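Long-range contacts in geranyltranstransferase (Campylobacter jejuni, PDB 3NPK), which probably catalyses the condensation of geranyl diphosphate with isopentenyl diphosphate to farnesyl diphosphate, with release of pyrophosphate, in isoprenoid biosynthesis: residues 8-13 against 39-44; 25-30 against 107-112; 32-37 against 89-94. All blocks are in the same frame, centred on the assembly; numbering follows the deposited sequence.

Contact 1: 8-13 against 39-44; sequences LFIHHL and GKHFRA. With PPV (pyrophosphate), chain C.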
loop_
_atom_site.group_PDB
_atom_site.type_symbol
_atom_site.label_atom_id
_atom_site.label_comp_id
_atom_site.label_asym_id
_atom_site.label_seq_id
_atom_site.Cartn_x
_atom_site.Cartn_y
_atom_site.Cartn_z
ATOM N N LEU A 8 7.519 -21.487 13.074
ATOM C CA LEU A 8 6.190 -20.984 13.375
ATOM C C LEU A 8 5.760 -19.976 12.320
ATOM O O LEU A 8 4.649 -20.048 11.791
ATOM C CB LEU A 8 6.168 -20.337 14.756
ATOM C CG LEU A 8 4.815 -19.814 15.236
ATOM C CD1 LEU A 8 3.889 -20.961 15.588
ATOM C CD2 LEU A 8 5.001 -18.899 16.440
ATOM N N PHE A 9 6.635 -19.021 12.013
ATOM C CA PHE A 9 6.296 -18.027 10.992
ATOM C C PHE A 9 6.156 -18.610 9.563
ATOM O O PHE A 9 5.225 -18.263 8.824
ATOM C CB PHE A 9 7.275 -16.855 10.958
ATOM C CG PHE A 9 6.871 -15.830 9.959
ATOM C CD1 PHE A 9 5.720 -15.073 10.178
ATOM C CD2 PHE A 9 7.543 -15.702 8.745
ATOM C CE1 PHE A 9 5.271 -14.161 9.235
ATOM C CE2 PHE A 9 7.106 -14.783 7.796
ATOM C CZ PHE A 9 5.971 -14.004 8.043
ATOM N N ILE A 10 7.066 -19.495 9.172
ATOM C CA ILE A 10 6.931 -20.126 7.863
ATOM C C ILE A 10 5.589 -20.855 7.726
ATOM O O ILE A 10 4.915 -20.750 6.704
ATOM C CB ILE A 10 8.080 -21.099 7.596
ATOM C CG1 ILE A 10 9.378 -20.304 7.408
ATOM C CG2 ILE A 10 7.785 -21.943 6.343
ATOM C CD1 ILE A 10 10.624 -21.149 7.428
ATOM N N HIS A 11 5.204 -21.597 8.759
ATOM C CA HIS A 11 3.936 -22.311 8.735
ATOM C C HIS A 11 2.773 -21.310 8.619
ATOM O O HIS A 11 1.817 -21.528 7.868
ATOM C CB HIS A 11 3.825 -23.166 9.998
ATOM C CG HIS A 11 2.579 -23.987 10.074
ATOM N ND1 HIS A 11 2.435 -25.188 9.412
ATOM C CD2 HIS A 11 1.426 -23.793 10.757
ATOM C CE1 HIS A 11 1.242 -25.693 9.674
ATOM N NE2 HIS A 11 0.610 -24.864 10.488
ATOM N N HIS A 12 2.873 -20.190 9.331
ATOM C CA HIS A 12 1.823 -19.174 9.277
ATOM C C HIS A 12 1.711 -18.579 7.875
ATOM O O HIS A 12 0.616 -18.435 7.340
ATOM C CB HIS A 12 2.095 -18.078 10.308
ATOM C CG HIS A 12 0.967 -17.110 10.476
ATOM N ND1 HIS A 12 -0.171 -17.415 11.189
ATOM C CD2 HIS A 12 0.799 -15.843 10.018
ATOM C CE1 HIS A 12 -0.981 -16.371 11.188
ATOM N NE2 HIS A 12 -0.423 -15.406 10.477
ATOM N N LEU A 13 2.856 -18.245 7.282
ATOM C CA LEU A 13 2.879 -17.681 5.939
ATOM C C LEU A 13 2.257 -18.660 4.949
ATOM O O LEU A 13 1.433 -18.280 4.117
ATOM C CB LEU A 13 4.319 -17.343 5.538
ATOM C CG LEU A 13 4.562 -16.782 4.125
ATOM C CD1 LEU A 13 5.839 -15.934 4.087
ATOM C CD2 LEU A 13 4.646 -17.889 3.102
ATOM N N GLY A 39 13.359 -16.199 1.495
ATOM C CA GLY A 39 13.337 -15.067 2.394
ATOM C C GLY A 39 13.769 -15.545 3.761
ATOM O O GLY A 39 13.255 -16.542 4.277
ATOM N N LYS A 40 14.720 -14.838 4.354
ATOM C CA LYS A 40 15.195 -15.187 5.688
ATOM C C LYS A 40 14.209 -14.771 6.783
ATOM O O LYS A 40 14.340 -15.198 7.936
ATOM C CB LYS A 40 16.574 -14.570 5.932
ATOM C CG LYS A 40 17.650 -15.089 4.979
ATOM C CD LYS A 40 18.984 -14.350 5.155
ATOM C CE LYS A 40 18.942 -12.931 4.584
ATOM N NZ LYS A 40 18.619 -12.914 3.123
ATOM N N HIS A 41 13.218 -13.963 6.404
ATOM C CA HIS A 41 12.206 -13.436 7.337
ATOM C C HIS A 41 12.807 -12.712 8.518
ATOM O O HIS A 41 12.260 -12.765 9.620
ATOM C CB HIS A 41 11.279 -14.524 7.870
ATOM C CG HIS A 41 10.615 -15.326 6.806
ATOM N ND1 HIS A 41 10.204 -14.797 5.599
ATOM C CD2 HIS A 41 10.281 -16.635 6.778
ATOM C CE1 HIS A 41 9.654 -15.754 4.869
ATOM N NE2 HIS A 41 9.688 -16.877 5.563
ATOM N N PHE A 42 13.925 -12.039 8.288
ATOM C CA PHE A 42 14.624 -11.303 9.342
ATOM C C PHE A 42 13.685 -10.294 10.017
ATOM O O PHE A 42 13.645 -10.195 11.247
ATOM C CB PHE A 42 15.855 -10.613 8.719
ATOM C CG PHE A 42 16.613 -9.705 9.650
ATOM C CD1 PHE A 42 17.326 -10.217 10.732
ATOM C CD2 PHE A 42 16.660 -8.338 9.413
ATOM C CE1 PHE A 42 18.052 -9.365 11.572
ATOM C CE2 PHE A 42 17.376 -7.493 10.245
ATOM C CZ PHE A 42 18.068 -8.001 11.320
ATOM N N ARG A 43 12.919 -9.553 9.223
ATOM C CA ARG A 43 12.049 -8.540 9.809
ATOM C C ARG A 43 10.938 -9.173 10.655
ATOM O O ARG A 43 10.695 -8.754 11.802
ATOM C CB ARG A 43 11.492 -7.630 8.717
ATOM C CG ARG A 43 12.607 -6.832 8.049
ATOM C CD ARG A 43 12.268 -6.343 6.650
ATOM N NE ARG A 43 13.430 -5.710 6.017
ATOM C CZ ARG A 43 14.444 -6.369 5.453
ATOM N NH1 ARG A 43 14.446 -7.697 5.414
ATOM N NH2 ARG A 43 15.465 -5.698 4.910
ATOM N N ALA A 44 10.256 -10.169 10.099
ATOM C CA ALA A 44 9.288 -10.944 10.883
ATOM C C ALA A 44 9.905 -11.448 12.187
ATOM O O ALA A 44 9.296 -11.344 13.256
ATOM C CB ALA A 44 8.766 -12.129 10.064
HETATM O O11 PPV C . 17.060 -8.214 1.255
HETATM P P1 PPV C . 17.050 -9.507 2.279
HETATM O O21 PPV C . 18.578 -10.001 2.638
HETATM O O31 PPV C . 16.380 -9.159 3.533
HETATM O OPP PPV C . 16.340 -10.717 1.429
HETATM P P2 PPV C . 15.297 -11.872 1.942
HETATM O O12 PPV C . 15.094 -12.771 0.575
HETATM O O22 PPV C . 13.850 -11.223 2.298
HETATM O O32 PPV C . 15.859 -12.688 3.032
#

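Contact 2: 25-30 against 107-112; sequences PFFNEA and ILVGDA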
loop_
_atom_site.group_PDB
_atom_site.type_symbol
_atom_site.label_atom_id
_atom_site.label_comp_id
_atom_site.label_asym_id
_atom_site.label_seq_id
_atom_site.Cartn_x
_atom_site.Cartn_y
_atom_site.Cartn_z
ATOM N N PRO A 25 -5.924 -16.989 -14.833
ATOM C CA PRO A 25 -5.277 -18.307 -14.727
ATOM C C PRO A 25 -4.081 -18.385 -13.778
ATOM O O PRO A 25 -3.710 -19.504 -13.401
ATOM C CB PRO A 25 -4.830 -18.595 -16.176
ATOM C CG PRO A 25 -4.626 -17.226 -16.747
ATOM C CD PRO A 25 -5.775 -16.415 -16.176
ATOM N N PHE A 26 -3.483 -17.255 -13.387
ATOM C CA PHE A 26 -2.261 -17.356 -12.586
ATOM C C PHE A 26 -2.039 -16.288 -11.534
ATOM O O PHE A 26 -1.016 -16.324 -10.853
ATOM C CB PHE A 26 -1.004 -17.455 -13.478
ATOM C CG PHE A 26 -0.758 -16.246 -14.351
ATOM C CD1 PHE A 26 -0.311 -15.042 -13.812
ATOM C CD2 PHE A 26 -0.954 -16.324 -15.721
ATOM C CE1 PHE A 26 -0.078 -13.940 -14.629
ATOM C CE2 PHE A 26 -0.711 -15.231 -16.535
ATOM C CZ PHE A 26 -0.291 -14.038 -15.991
ATOM N N PHE A 27 -2.978 -15.357 -11.366
ATOM C CA PHE A 27 -2.700 -14.279 -10.426
ATOM C C PHE A 27 -2.421 -14.812 -9.019
ATOM O O PHE A 27 -1.508 -14.331 -8.351
ATOM C CB PHE A 27 -3.792 -13.205 -10.413
ATOM C CG PHE A 27 -3.299 -11.881 -9.900
ATOM C CD1 PHE A 27 -2.511 -11.065 -10.709
ATOM C CD2 PHE A 27 -3.588 -11.460 -8.609
ATOM C CE1 PHE A 27 -2.021 -9.844 -10.244
ATOM C CE2 PHE A 27 -3.095 -10.236 -8.133
ATOM C CZ PHE A 27 -2.318 -9.430 -8.951
ATOM N N ASN A 28 -3.191 -15.797 -8.556
ATOM C CA ASN A 28 -2.917 -16.354 -7.231
ATOM C C ASN A 28 -1.542 -16.989 -7.113
ATOM O O ASN A 28 -0.852 -16.810 -6.112
ATOM C CB ASN A 28 -3.995 -17.353 -6.802
ATOM C CG ASN A 28 -5.319 -16.686 -6.503
ATOM O OD1 ASN A 28 -5.370 -15.515 -6.130
ATOM N ND2 ASN A 28 -6.408 -17.431 -6.679
ATOM N N GLU A 29 -1.160 -17.758 -8.122
ATOM C CA GLU A 29 0.160 -18.364 -8.131
ATOM C C GLU A 29 1.250 -17.288 -8.129
ATOM O O GLU A 29 2.262 -17.415 -7.427
ATOM C CB GLU A 29 0.302 -19.293 -9.345
ATOM C CG GLU A 29 -0.442 -20.610 -9.174
ATOM C CD GLU A 29 -1.919 -20.549 -9.554
ATOM O OE1 GLU A 29 -2.419 -19.471 -9.930
ATOM O OE2 GLU A 29 -2.594 -21.610 -9.478
ATOM N N ALA A 30 1.034 -16.220 -8.893
ATOM C CA ALA A 30 2.008 -15.133 -8.950
ATOM C C ALA A 30 2.113 -14.398 -7.605
ATOM O O ALA A 30 3.202 -14.003 -7.194
ATOM C CB ALA A 30 1.626 -14.168 -10.047
ATOM N N ILE A 107 4.181 -5.741 -11.565
ATOM C CA ILE A 107 3.744 -4.461 -11.000
ATOM C C ILE A 107 2.514 -4.671 -10.111
ATOM O O ILE A 107 2.478 -4.231 -8.947
ATOM C CB ILE A 107 3.406 -3.440 -12.090
ATOM C CG1 ILE A 107 4.671 -3.035 -12.844
ATOM C CG2 ILE A 107 2.734 -2.199 -11.462
ATOM C CD1 ILE A 107 4.392 -2.447 -14.217
ATOM N N LEU A 108 1.509 -5.359 -10.646
ATOM C CA LEU A 108 0.245 -5.530 -9.915
ATOM C C LEU A 108 0.344 -6.446 -8.690
ATOM O O LEU A 108 -0.340 -6.208 -7.694
ATOM C CB LEU A 108 -0.854 -6.036 -10.850
ATOM C CG LEU A 108 -1.225 -5.067 -11.980
ATOM C CD1 LEU A 108 -2.274 -5.709 -12.910
ATOM C CD2 LEU A 108 -1.706 -3.719 -11.401
ATOM N N VAL A 109 1.164 -7.495 -8.762
ATOM C CA VAL A 109 1.379 -8.319 -7.580
ATOM C C VAL A 109 2.015 -7.468 -6.471
ATOM O O VAL A 109 1.596 -7.542 -5.314
ATOM C CB VAL A 109 2.241 -9.576 -7.863
ATOM C CG1 VAL A 109 2.760 -10.170 -6.540
ATOM C CG2 VAL A 109 1.441 -10.633 -8.644
ATOM N N GLY A 110 3.020 -6.660 -6.809
ATOM C CA GLY A 110 3.601 -5.783 -5.805
ATOM C C GLY A 110 2.553 -4.831 -5.228
ATOM O O GLY A 110 2.484 -4.632 -4.013
ATOM N N ASP A 111 1.733 -4.243 -6.099
ATOM C CA ASP A 111 0.675 -3.326 -5.654
ATOM C C ASP A 111 -0.264 -4.054 -4.694
ATOM O O ASP A 111 -0.624 -3.521 -3.631
ATOM C CB ASP A 111 -0.130 -2.777 -6.834
ATOM C CG ASP A 111 0.662 -1.784 -7.676
ATOM O OD1 ASP A 111 1.750 -1.352 -7.248
ATOM O OD2 ASP A 111 0.201 -1.443 -8.772
ATOM N N ALA A 112 -0.666 -5.270 -5.072
ATOM C CA ALA A 112 -1.534 -6.087 -4.221
ATOM C C ALA A 112 -0.931 -6.334 -2.847
ATOM O O ALA A 112 -1.626 -6.242 -1.840
ATOM C CB ALA A 112 -1.876 -7.406 -4.908
#

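Contact 3: 32-37 against 89-94; sequences ALMLKA and DFRRGI. With PPV (pyrophosphate), chain C.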
loop_
_atom_site.group_PDB
_atom_site.type_symbol
_atom_site.label_atom_id
_atom_site.label_comp_id
_atom_site.label_asym_id
_atom_site.label_seq_id
_atom_site.Cartn_x
_atom_site.Cartn_y
_atom_site.Cartn_z
ATOM N N ALA A 32 1.669 -15.775 -4.693
ATOM C CA ALA A 32 2.318 -16.672 -3.738
ATOM C C ALA A 32 3.797 -16.895 -4.034
ATOM O O ALA A 32 4.575 -17.169 -3.140
ATOM C CB ALA A 32 1.593 -18.019 -3.714
ATOM N N LEU A 33 4.176 -16.782 -5.300
ATOM C CA LEU A 33 5.461 -17.291 -5.755
ATOM C C LEU A 33 6.648 -16.760 -4.952
ATOM O O LEU A 33 7.470 -17.530 -4.463
ATOM C CB LEU A 33 5.642 -16.964 -7.240
ATOM C CG LEU A 33 6.750 -17.706 -7.978
ATOM C CD1 LEU A 33 6.445 -19.206 -7.990
ATOM C CD2 LEU A 33 6.894 -17.165 -9.393
HETATM N N MSE A 34 6.756 -15.442 -4.825
HETATM C CA MSE A 34 7.895 -14.859 -4.127
HETATM C C MSE A 34 7.824 -15.017 -2.622
HETATM O O MSE A 34 8.861 -15.063 -1.953
HETATM C CB MSE A 34 8.067 -13.384 -4.477
HETATM C CG MSE A 34 8.899 -13.133 -5.693
HETATM SE SE MSE A 34 10.723 -13.935 -5.673
HETATM C CE MSE A 34 10.995 -13.885 -7.598
ATOM N N LEU A 35 6.608 -15.096 -2.089
ATOM C CA LEU A 35 6.435 -15.307 -0.657
ATOM C C LEU A 35 6.911 -16.691 -0.258
ATOM O O LEU A 35 7.522 -16.870 0.799
ATOM C CB LEU A 35 4.971 -15.121 -0.269
ATOM C CG LEU A 35 4.450 -13.685 -0.376
ATOM C CD1 LEU A 35 2.939 -13.713 -0.213
ATOM C CD2 LEU A 35 5.101 -12.811 0.702
ATOM N N LYS A 36 6.629 -17.672 -1.110
ATOM C CA LYS A 36 6.978 -19.056 -0.819
ATOM C C LYS A 36 8.410 -19.411 -1.174
ATOM O O LYS A 36 8.979 -20.339 -0.590
ATOM C CB LYS A 36 6.043 -19.999 -1.571
ATOM C CG LYS A 36 4.670 -20.108 -0.952
ATOM C CD LYS A 36 3.981 -21.404 -1.382
ATOM C CE LYS A 36 3.344 -21.262 -2.751
ATOM N NZ LYS A 36 2.956 -22.579 -3.337
ATOM N N ALA A 37 8.984 -18.686 -2.134
ATOM C CA ALA A 37 10.258 -19.081 -2.753
ATOM C C ALA A 37 11.411 -19.009 -1.771
ATOM O O ALA A 37 12.351 -19.812 -1.818
ATOM C CB ALA A 37 10.554 -18.201 -3.960
ATOM N N ASP A 89 16.958 -10.741 -13.124
ATOM C CA ASP A 89 16.372 -11.926 -13.734
ATOM C C ASP A 89 15.998 -12.996 -12.717
ATOM O O ASP A 89 15.205 -13.890 -13.026
ATOM C CB ASP A 89 17.343 -12.546 -14.747
ATOM C CG ASP A 89 17.483 -11.723 -16.018
ATOM O OD1 ASP A 89 16.658 -10.825 -16.270
ATOM O OD2 ASP A 89 18.425 -11.996 -16.786
ATOM N N PHE A 90 16.594 -12.930 -11.528
ATOM C CA PHE A 90 16.346 -13.916 -10.476
ATOM C C PHE A 90 16.261 -13.265 -9.103
ATOM O O PHE A 90 16.891 -12.235 -8.853
ATOM C CB PHE A 90 17.471 -14.950 -10.436
ATOM C CG PHE A 90 17.613 -15.729 -11.703
ATOM C CD1 PHE A 90 16.883 -16.884 -11.902
ATOM C CD2 PHE A 90 18.471 -15.300 -12.704
ATOM C CE1 PHE A 90 17.004 -17.600 -13.074
ATOM C CE2 PHE A 90 18.598 -16.010 -13.875
ATOM C CZ PHE A 90 17.865 -17.166 -14.061
ATOM N N ARG A 91 15.482 -13.882 -8.219
ATOM C CA ARG A 91 15.346 -13.442 -6.829
ATOM C C ARG A 91 14.934 -14.662 -6.000
ATOM O O ARG A 91 14.081 -15.436 -6.417
ATOM C CB ARG A 91 14.289 -12.336 -6.723
ATOM C CG ARG A 91 13.796 -12.021 -5.300
ATOM C CD ARG A 91 14.809 -11.256 -4.491
ATOM N NE ARG A 91 14.951 -9.889 -4.975
ATOM C CZ ARG A 91 15.650 -8.950 -4.350
ATOM N NH1 ARG A 91 15.727 -7.741 -4.880
ATOM N NH2 ARG A 91 16.267 -9.218 -3.197
ATOM N N ARG A 92 15.554 -14.841 -4.840
ATOM C CA ARG A 92 15.223 -15.962 -3.952
ATOM C C ARG A 92 15.288 -17.321 -4.667
ATOM O O ARG A 92 14.534 -18.256 -4.360
ATOM C CB ARG A 92 13.859 -15.737 -3.290
ATOM C CG ARG A 92 13.887 -14.621 -2.257
ATOM C CD ARG A 92 12.489 -14.215 -1.806
ATOM N NE ARG A 92 12.546 -13.301 -0.669
ATOM C CZ ARG A 92 11.473 -12.735 -0.118
ATOM N NH1 ARG A 92 10.256 -13.004 -0.587
ATOM N NH2 ARG A 92 11.608 -11.898 0.898
ATOM N N GLY A 93 16.203 -17.428 -5.622
ATOM C CA GLY A 93 16.478 -18.710 -6.245
ATOM C C GLY A 93 15.604 -19.075 -7.433
ATOM O O GLY A 93 15.785 -20.128 -8.035
ATOM N N ILE A 94 14.661 -18.208 -7.776
ATOM C CA ILE A 94 13.777 -18.447 -8.910
ATOM C C ILE A 94 13.779 -17.234 -9.835
ATOM O O ILE A 94 14.252 -16.165 -9.452
ATOM C CB ILE A 94 12.332 -18.724 -8.439
ATOM C CG1 ILE A 94 11.799 -17.582 -7.562
ATOM C CG2 ILE A 94 12.269 -20.039 -7.673
ATOM C CD1 ILE A 94 10.285 -17.605 -7.413
HETATM O O11 PPV C . 17.060 -8.214 1.255
HETATM P P1 PPV C . 17.050 -9.507 2.279
HETATM O O21 PPV C . 18.578 -10.001 2.638
HETATM O O31 PPV C . 16.380 -9.159 3.533
HETATM O OPP PPV C . 16.340 -10.717 1.429
HETATM P P2 PPV C . 15.297 -11.872 1.942
HETATM O O12 PPV C . 15.094 -12.771 0.575
HETATM O O22 PPV C . 13.850 -11.223 2.298
HETATM O O32 PPV C . 15.859 -12.688 3.032
HETATM O O HOH W 1 13.630 -20.912 -4.161
#

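Contact 1: 8-13 against 39-44
The F9 ring has the methyl group of A44 over one face and the imidazole of H41 at its edge. A44 CB stands 3.8 Å from the centroid of that ring, almost on its normal, a CH-pi contact. The H41 ring is covered twice. G39 O lies over the centre of one face, and the edge of F9 meets the opposite face in a T-shaped pair, with planes at 79° and centroids 4.9 Å apart. At the edge of the imidazole, near its plane, I10 CG1 comes within 3.8 Å of H41 CD2, while L13 CD1 approaches H41 CE1 obliquely at 3.9 Å.

F9 reaches across from helix 5-14 because its CG is anti to the backbone N (chi1 -177°). A flat residue suits this place: it slides under A44, whose small side chain lets helix 42-54 come near, and still offers an edge to H41. H41 itself sits at the N-cap position of that helix.

No hydrogen bond joins the two segments, so helix 5-14 holds 39-44 by apolar and aromatic packing. The polar work is done on bound pyrophosphate. K40 N points its N-H almost straight at PPV O32 (2.8 Å, 179°), K40 NZ bonds the same oxygen and PPV O21, and R43 NH1 reaches PPV O31 at 3.1 Å. The chemistry is thus divided: H41 packs its ring against helix 5-14, while its neighbours K40 and R43 supply the positive charge that binds pyrophosphate, consistent with a diphosphate-binding site of prenyl synthases.

Contact 2: 25-30 against 107-112
F27 and A30, at the start of helix 27-37, pack against L108, V109 and A112 of helix 103-122, a helix-helix contact inside the mainly helical fold of the polyprenyl synthetases. The segment enters through F26, at the N-cap position: its carbonyl oxygen accepts the bond from A30 N that opens the first helical turn. The F26 ring stacks on Y101 and meets F156 of the second subunit nearly at right angles.

F27 comes next and covers most ground. Its CB leaves the backbone across the contact rather than at it, but with CG on the far side from the backbone N (chi1 -157°) the ring swings over to helix 103-122. There F27 CE1 lies 4.0 Å from L108 CB and 3.9 Å from V109 CG2, the valine methyl coming obliquely, neither over the face nor in the plane. L108 O and the methyl of A112 lie at the ring edge; that carbonyl already takes the helical bond of A112 N (2.8 Å), and its distance from the ring allows at most a weak electrostatic attraction. A long, flat, apolar side chain suits this gap, since it brings no polar atom into a buried contact. The ring also packs on A152 of the second subunit, and D111, on the same helix as L108, bonds H79 of that subunit through OD2, which places helix 103-122 at the dimer interface.

One turn after F27, A30 presents a methyl directly to V109. The small residue lets the backbones come close, the CA atoms of A30 and V109 being 7.0 Å apart. V109 divides its branches: CG2 lies 3.8 Å from A30 CB, and CG1 lies 3.9 Å from A30 O.

Contact 3: 32-37 against 89-94
I94 packs its CD1 methyl between two residues one helical turn apart, 3.5 Å from A37 CB and 3.6 Å from L33 CG. Its CG1 lies between the backbone N and the carbonyl carbon (chi1 56°), a less common, crowded position that carries the longer branch to the helix. The small A37 permits the close approach. Deeper in, M34, a selenomethionine in this crystal, bends at its second torsion and lays SE 3.6 Å from R91 CG, its chain crossing that of R91 at about a right angle. A flexible, polarisable selenoether chain (a thioether in natural methionine) fits this uneven surface of aliphatic arginine carbons and I94 CG1. The charged end of R91 leads elsewhere, to a salt bridge with D81.

The other side is looser and wetter. A37 O and R92 O, 3.7 Å apart, do not bond each other; a water donates to both and joins the two backbones. G93 stands exposed at its corner, with backbone angles that suit glycine.

R92 links the two sides. The NE/NH2 edge of its guanidinium grips one phosphate of pyrophosphate twice: R92 NE bonds PPV O12 almost linearly (2.9 Å, 175°) and R92 NH2 bonds PPV O22 at 2.7 Å. R92 NH1 bonds M34 O at 2.8 Å, bent (138°) and from well above the carbonyl plane, and also T74 OG1. These second-shell partners fix the rotation of the guanidinium. The 91-94 corner is a two-residue beta hairpin with a type I' turn. R92 binds pyrophosphate here whereas R91 pairs with D81; the adjacent arginines are consistent with the substrate-binding pair after the first aspartate-rich motif of prenyl synthases.

Contacts 1 and 3 meet at the pyrophosphate: contact 1 supplies G39, K40 and R43, contact 3 supplies R92, and H73 and Y282 complete the pocket. The two also touch directly, G39 CA lying 3.6 Å from R92 NE and L13 CD1 3.8 Å from L35 O, although their centres are about 14 Å apart. Contact 2 stands further off, its centre about 20 Å from that of contact 1 and about 13 Å from that of contact 3. Helix 27-37 joins them: its first turn lies against helix 103-122 at the dimer interface, its last turns carry the hairpin of contact 3, and the chain then enters the 39-41 loop that leads into helix 42-54 at the ligand.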